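Local coordinates for F5/8 type C domain protein (PDB 4ZRX), which probably hydrolyses alpha-L-fucosides, joining a TIM-barrel catalytic domain of the alpha-L-fucosidase family to a C-terminal F5/8 type C domain that may bind sugar, at residues 309-314 / 346-351; 290-295 / 339-344. All blocks are in the same frame, centred on the assembly; numbering follows the deposited sequence.

How the interactions relate
Both contacts lie in the alpha-L-fucosidase part of the chain, which has a TIM-barrel fold. From the N terminus, the chain leaves barrel strand 279-290 into residues 290-295, then enters helix 308-316, which holds 309-314 and lies on the crossover to the parallel neighbouring strand 324-328. It then runs along helix 339-356, meeting 339-344 and then 346-351. Interaction 2 closes the loop from 290-295 to 339-344, and interaction 1 the one from 309-314 to 346-351. The segments alternate, so the loops cross rather than nest. Helix 339-356 thus holds both the loop leaving strand 279-290 and a helix, and Leu311 CD1 bridges the contacts by packing on Arg344 CG and Ile291 CG1.

Interaction 1: residues 309-314 / 346-351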
loop_
_atom_site.group_PDB
_atom_site.type_symbol
_atom_site.label_atom_id
_atom_site.label_comp_id
_atom_site.label_asym_id
_atom_site.label_seq_id
_atom_site.Cartn_x
_atom_site.Cartn_y
_atom_site.Cartn_z
ATOM N N LYS A 309 -12.084 -1.919 -4.150
ATOM C CA LYS A 309 -11.796 -3.088 -3.297
ATOM C C LYS A 309 -10.330 -3.223 -2.930
ATOM O O LYS A 309 -9.981 -3.477 -1.796
ATOM C CB LYS A 309 -12.254 -4.402 -3.903
ATOM C CG LYS A 309 -12.043 -5.576 -2.895
ATOM C CD LYS A 309 -12.636 -6.841 -3.368
ATOM C CE LYS A 309 -12.487 -7.889 -2.337
ATOM N NZ LYS A 309 -11.087 -8.289 -2.184
ATOM N N HIS A 310 -9.446 -3.026 -3.898
ATOM C CA HIS A 310 -8.023 -3.136 -3.609
ATOM C C HIS A 310 -7.569 -2.062 -2.636
ATOM O O HIS A 310 -6.789 -2.324 -1.689
ATOM C CB HIS A 310 -7.267 -3.031 -4.932
ATOM C CG HIS A 310 -5.821 -3.369 -4.858
ATOM N ND1 HIS A 310 -5.029 -3.375 -5.999
ATOM C CD2 HIS A 310 -5.030 -3.811 -3.859
ATOM C CE1 HIS A 310 -3.802 -3.747 -5.677
ATOM N NE2 HIS A 310 -3.767 -3.988 -4.385
ATOM N N LEU A 311 -8.031 -0.816 -2.818
ATOM C CA LEU A 311 -7.652 0.246 -1.893
ATOM C C LEU A 311 -8.182 -0.011 -0.479
ATOM O O LEU A 311 -7.474 0.174 0.518
ATOM C CB LEU A 311 -8.148 1.615 -2.394
ATOM C CG LEU A 311 -7.428 2.070 -3.670
ATOM C CD1 LEU A 311 -8.073 3.377 -4.102
ATOM C CD2 LEU A 311 -5.966 2.374 -3.408
ATOM N N SER A 312 -9.415 -0.511 -0.403
ATOM C CA SER A 312 -9.967 -0.914 0.884
ATOM C C SER A 312 -9.150 -2.012 1.532
ATOM O O SER A 312 -8.791 -1.932 2.746
ATOM C CB SER A 312 -11.426 -1.385 0.694
ATOM O OG SER A 312 -11.918 -1.929 1.905
ATOM N N ASP A 313 -8.769 -3.006 0.753
ATOM C CA ASP A 313 -7.936 -4.092 1.275
ATOM C C ASP A 313 -6.607 -3.562 1.739
ATOM O O ASP A 313 -6.098 -3.976 2.805
ATOM C CB ASP A 313 -7.759 -5.245 0.310
ATOM C CG ASP A 313 -9.073 -6.032 0.053
ATOM O OD1 ASP A 313 -10.021 -6.058 0.890
ATOM O OD2 ASP A 313 -9.121 -6.631 -1.038
ATOM N N ILE A 314 -6.012 -2.679 0.946
ATOM C CA ILE A 314 -4.774 -2.018 1.414
ATOM C C ILE A 314 -4.984 -1.316 2.736
ATOM O O ILE A 314 -4.147 -1.453 3.631
ATOM C CB ILE A 314 -4.200 -1.058 0.318
ATOM C CG1 ILE A 314 -3.601 -1.898 -0.820
ATOM C CG2 ILE A 314 -3.127 -0.138 0.874
ATOM C CD1 ILE A 314 -3.360 -1.145 -2.090
ATOM N N LYS A 346 -12.477 9.789 -4.082
ATOM C CA LYS A 346 -13.787 10.112 -3.521
ATOM C C LYS A 346 -14.530 8.835 -3.125
ATOM O O LYS A 346 -15.124 8.759 -2.046
ATOM C CB LYS A 346 -14.639 10.886 -4.519
ATOM C CG LYS A 346 -14.083 12.282 -4.719
ATOM C CD LYS A 346 -14.928 13.145 -5.673
ATOM C CE LYS A 346 -14.355 14.527 -5.788
ATOM N NZ LYS A 346 -14.894 15.183 -6.991
ATOM N N GLU A 347 -14.511 7.860 -4.007
ATOM C CA GLU A 347 -15.117 6.541 -3.708
ATOM C C GLU A 347 -14.523 5.905 -2.459
ATOM O O GLU A 347 -15.240 5.324 -1.662
ATOM C CB GLU A 347 -14.988 5.592 -4.867
ATOM C CG GLU A 347 -15.894 5.982 -6.056
ATOM C CD GLU A 347 -15.564 5.204 -7.335
ATOM O OE1 GLU A 347 -14.664 4.303 -7.316
ATOM O OE2 GLU A 347 -16.255 5.480 -8.367
ATOM N N PHE A 348 -13.203 6.001 -2.321
ATOM C CA PHE A 348 -12.496 5.412 -1.201
ATOM C C PHE A 348 -12.858 6.157 0.071
ATOM O O PHE A 348 -13.117 5.551 1.111
ATOM C CB PHE A 348 -11.026 5.442 -1.555
ATOM C CG PHE A 348 -10.062 4.852 -0.542
ATOM C CD1 PHE A 348 -10.370 3.723 0.233
ATOM C CD2 PHE A 348 -8.767 5.376 -0.456
ATOM C CE1 PHE A 348 -9.446 3.183 1.085
ATOM C CE2 PHE A 348 -7.840 4.865 0.435
ATOM C CZ PHE A 348 -8.161 3.740 1.203
ATOM N N ALA A 349 -12.870 7.494 -0.004
ATOM C CA ALA A 349 -13.234 8.303 1.152
ATOM C C ALA A 349 -14.694 8.041 1.558
ATOM O O ALA A 349 -15.001 7.930 2.730
ATOM C CB ALA A 349 -13.029 9.811 0.879
ATOM N N ASP A 350 -15.592 7.937 0.593
ATOM C CA ASP A 350 -16.994 7.691 0.908
ATOM C C ASP A 350 -17.150 6.312 1.554
ATOM O O ASP A 350 -17.913 6.141 2.512
ATOM C CB ASP A 350 -17.859 7.750 -0.352
ATOM C CG ASP A 350 -18.048 9.149 -0.890
ATOM O OD1 ASP A 350 -17.727 10.153 -0.241
ATOM O OD2 ASP A 350 -18.533 9.228 -2.035
ATOM N N TYR A 351 -16.403 5.318 1.068
ATOM C CA TYR A 351 -16.459 3.975 1.657
ATOM C C TYR A 351 -15.984 3.952 3.121
ATOM O O TYR A 351 -16.639 3.361 3.977
ATOM C CB TYR A 351 -15.672 3.002 0.817
ATOM C CG TYR A 351 -15.750 1.614 1.349
ATOM C CD1 TYR A 351 -16.889 0.880 1.191
ATOM C CD2 TYR A 351 -14.701 1.058 2.079
ATOM C CE1 TYR A 351 -16.992 -0.398 1.744
ATOM C CE2 TYR A 351 -14.788 -0.203 2.610
ATOM C CZ TYR A 351 -15.939 -0.926 2.456
ATOM O OH TYR A 351 -16.071 -2.228 3.002
#
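Leu311 sets its CB squarely over the Phe348 ring, and this CH-pi contact is the tight part of the packing between helices 308-316 and 339-356. CB stands 3.9 Å from the centroid of the Phe348 ring, only 7° from the ring normal. The ring also reaches the backbone of the other helix: Phe348 CE1 lies 3.6 Å from Leu311 O. With CG anti to the backbone N (chi1 -179°), Phe348 extends its ring across the gap between segments whose axes come no closer than 10.1 Å and cross at -52°. A broad, flat side chain suits that distance, while the branched end of the leucine carries CD1 onward to Arg344 CG and Ile291 CG1. Leu308 and Tyr315 of helix 308-316 also touch Phe348, and Arg352 makes a cation-pi contact with it.

One helical turn on, Tyr351 meets Ser312, whose small side chain lets a second ring come close; Ser312 OG is 3.4 Å from Tyr351 CE2. Tyr351 OH is hydrogen-bonded to the backbone O of Glu461, so tyrosine combines an apolar flank with a polar end. The solvent side belongs to Lys346 and Asp350, exposed on helix 339-356 and without contact to 309-314. On a partly exposed side of helix 308-316, Lys309 NZ forms a salt bridge with Asp313 OD2 at 2.8 Å, on that oxygen's syn lone pair, and Asp313 OD1 forms another with Arg430. Cohesion across this buried pair therefore comes from the Phe348 face under the Leu311 methylene and the close fit of Ser312 against Tyr351, while the Lys309-Asp313 salt bridge lies away from the interface.

Interaction 2: residues 290-295 / 339-344; sequences SIRPGW and EADIKR
Arg292 meets the Asp341 carboxylate with the NE-NH2 edge of its guanidinium, in a two-pronged salt bridge. Its NE donates to Asp341 OD2 at 2.8 Å and its NH2 to Asp341 OD1 at 2.7 Å, with nearly straight N-H angles of 161° and 167°. Both bonds use syn lone pairs, and the guanidinium and carboxylate planes differ by only 18°, so the fork fixes the rotation of both groups. A bend at chi2 helps bring the arginine's end to the helix. The same NH2 also forms a salt bridge with Asp302.

Beside this pair, Ile291 CG2 rests 3.6 Å from Asp341 OD2, its branched chain giving the buried salt bridge an apolar flank. Farther out, the backbone is positioned by an ST turn, in which Ser290 OG accepts from Arg292 N at 3.2 Å and donates to Gly294 O.

A leucine in place of Arg292 would probably strand the buried Asp341 carboxylate without its charge partner and leave it freer to turn. With both oxygens engaged, the charge of Asp341 is probably stabilised by the guanidinium, making this an electrostatic tie between the loop leaving strand 279-290 and the first turn of helix 339-356.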
loop_
_atom_site.group_PDB
_atom_site.type_symbol
_atom_site.label_atom_id
_atom_site.label_comp_id
_atom_site.label_asym_id
_atom_site.label_seq_id
_atom_site.Cartn_x
_atom_site.Cartn_y
_atom_site.Cartn_z
ATOM N N SER A 290 1.441 3.019 -4.381
ATOM C CA SER A 290 0.824 3.938 -5.323
ATOM C C SER A 290 -0.599 3.559 -5.712
ATOM O O SER A 290 -0.972 2.404 -5.704
ATOM C CB SER A 290 1.717 4.042 -6.577
ATOM O OG SER A 290 1.223 4.984 -7.514
ATOM N N ILE A 291 -1.401 4.560 -5.976
ATOM C CA ILE A 291 -2.751 4.366 -6.561
ATOM C C ILE A 291 -2.740 3.782 -7.955
ATOM O O ILE A 291 -3.795 3.261 -8.429
ATOM C CB ILE A 291 -3.602 5.644 -6.472
ATOM C CG1 ILE A 291 -5.073 5.272 -6.356
ATOM C CG2 ILE A 291 -3.289 6.593 -7.641
ATOM C CD1 ILE A 291 -6.022 6.509 -6.180
ATOM N N ARG A 292 -1.583 3.874 -8.612
ATOM C CA ARG A 292 -1.368 3.351 -9.964
ATOM C C ARG A 292 -0.252 2.329 -9.923
ATOM O O ARG A 292 0.415 2.190 -8.901
ATOM C CB ARG A 292 -0.967 4.499 -10.901
ATOM C CG ARG A 292 -2.118 5.444 -11.258
ATOM C CD ARG A 292 -1.719 6.899 -11.440
ATOM N NE ARG A 292 -2.828 7.618 -12.055
ATOM C CZ ARG A 292 -3.044 7.715 -13.367
ATOM N NH1 ARG A 292 -2.177 7.281 -14.282
ATOM N NH2 ARG A 292 -4.120 8.358 -13.765
ATOM N N PRO A 293 0.029 1.651 -11.036
ATOM C CA PRO A 293 1.157 0.696 -10.985
ATOM C C PRO A 293 2.514 1.380 -10.736
ATOM O O PRO A 293 3.311 0.874 -9.947
ATOM C CB PRO A 293 1.118 0.048 -12.359
ATOM C CG PRO A 293 -0.303 0.072 -12.715
ATOM C CD PRO A 293 -0.811 1.410 -12.220
ATOM N N GLY A 294 2.747 2.515 -11.385
ATOM C CA GLY A 294 3.954 3.294 -11.200
ATOM C C GLY A 294 3.741 4.425 -10.161
ATOM O O GLY A 294 2.620 4.712 -9.775
ATOM N N TRP A 295 4.834 4.982 -9.673
ATOM C CA TRP A 295 4.818 6.129 -8.797
ATOM C C TRP A 295 4.572 7.420 -9.514
ATOM O O TRP A 295 3.902 8.316 -8.990
ATOM C CB TRP A 295 6.129 6.198 -7.986
ATOM C CG TRP A 295 6.374 5.000 -7.104
ATOM C CD1 TRP A 295 7.211 3.946 -7.354
ATOM C CD2 TRP A 295 5.791 4.776 -5.837
ATOM N NE1 TRP A 295 7.159 3.049 -6.303
ATOM C CE2 TRP A 295 6.276 3.540 -5.362
ATOM C CE3 TRP A 295 4.938 5.508 -5.042
ATOM C CZ2 TRP A 295 5.929 3.042 -4.086
ATOM C CZ3 TRP A 295 4.547 4.997 -3.828
ATOM C CH2 TRP A 295 5.066 3.784 -3.340
ATOM N N GLU A 339 -8.502 12.998 -13.367
ATOM C CA GLU A 339 -9.908 12.779 -13.080
ATOM C C GLU A 339 -10.226 11.401 -12.537
ATOM O O GLU A 339 -11.104 11.238 -11.650
ATOM C CB GLU A 339 -10.665 12.923 -14.399
ATOM C CG GLU A 339 -10.759 14.410 -14.936
ATOM C CD GLU A 339 -9.510 14.917 -15.751
ATOM O OE1 GLU A 339 -8.521 14.180 -15.983
ATOM O OE2 GLU A 339 -9.562 16.101 -16.205
ATOM N N ALA A 340 -9.580 10.387 -13.125
ATOM C CA ALA A 340 -9.786 9.012 -12.707
ATOM C C ALA A 340 -9.388 8.839 -11.222
ATOM O O ALA A 340 -10.131 8.234 -10.465
ATOM C CB ALA A 340 -8.999 7.992 -13.583
ATOM N N ASP A 341 -8.218 9.351 -10.867
ATOM C CA ASP A 341 -7.696 9.308 -9.459
ATOM C C ASP A 341 -8.658 10.056 -8.532
ATOM O O ASP A 341 -8.966 9.569 -7.446
ATOM C CB ASP A 341 -6.311 9.898 -9.369
ATOM C CG ASP A 341 -5.309 9.327 -10.469
ATOM O OD1 ASP A 341 -5.669 9.150 -11.688
ATOM O OD2 ASP A 341 -4.151 9.052 -10.099
ATOM N N ILE A 342 -9.158 11.222 -8.961
ATOM C CA ILE A 342 -10.097 11.994 -8.149
ATOM C C ILE A 342 -11.341 11.170 -7.825
ATOM O O ILE A 342 -11.757 11.066 -6.665
ATOM C CB ILE A 342 -10.491 13.307 -8.817
ATOM C CG1 ILE A 342 -9.309 14.286 -8.884
ATOM C CG2 ILE A 342 -11.662 13.934 -8.066
ATOM C CD1 ILE A 342 -9.512 15.457 -9.810
ATOM N N LYS A 343 -11.913 10.561 -8.848
ATOM C CA LYS A 343 -13.131 9.818 -8.660
ATOM C C LYS A 343 -12.889 8.643 -7.710
ATOM O O LYS A 343 -13.719 8.368 -6.847
ATOM C CB LYS A 343 -13.657 9.307 -9.991
ATOM C CG LYS A 343 -15.042 8.713 -9.931
ATOM C CD LYS A 343 -15.502 8.341 -11.309
ATOM C CE LYS A 343 -16.854 7.674 -11.225
ATOM N NZ LYS A 343 -17.480 7.655 -12.538
ATOM N N ARG A 344 -11.786 7.938 -7.908
ATOM C CA ARG A 344 -11.481 6.794 -7.079
ATOM C C ARG A 344 -11.157 7.193 -5.601
ATOM O O ARG A 344 -11.571 6.483 -4.659
ATOM C CB ARG A 344 -10.349 5.965 -7.696
ATOM C CG ARG A 344 -9.987 4.752 -6.899
ATOM C CD ARG A 344 -11.122 3.723 -6.696
ATOM N NE ARG A 344 -12.025 3.637 -7.831
ATOM C CZ ARG A 344 -11.725 3.107 -9.007
ATOM N NH1 ARG A 344 -10.522 2.592 -9.271
ATOM N NH2 ARG A 344 -12.673 3.115 -9.969
#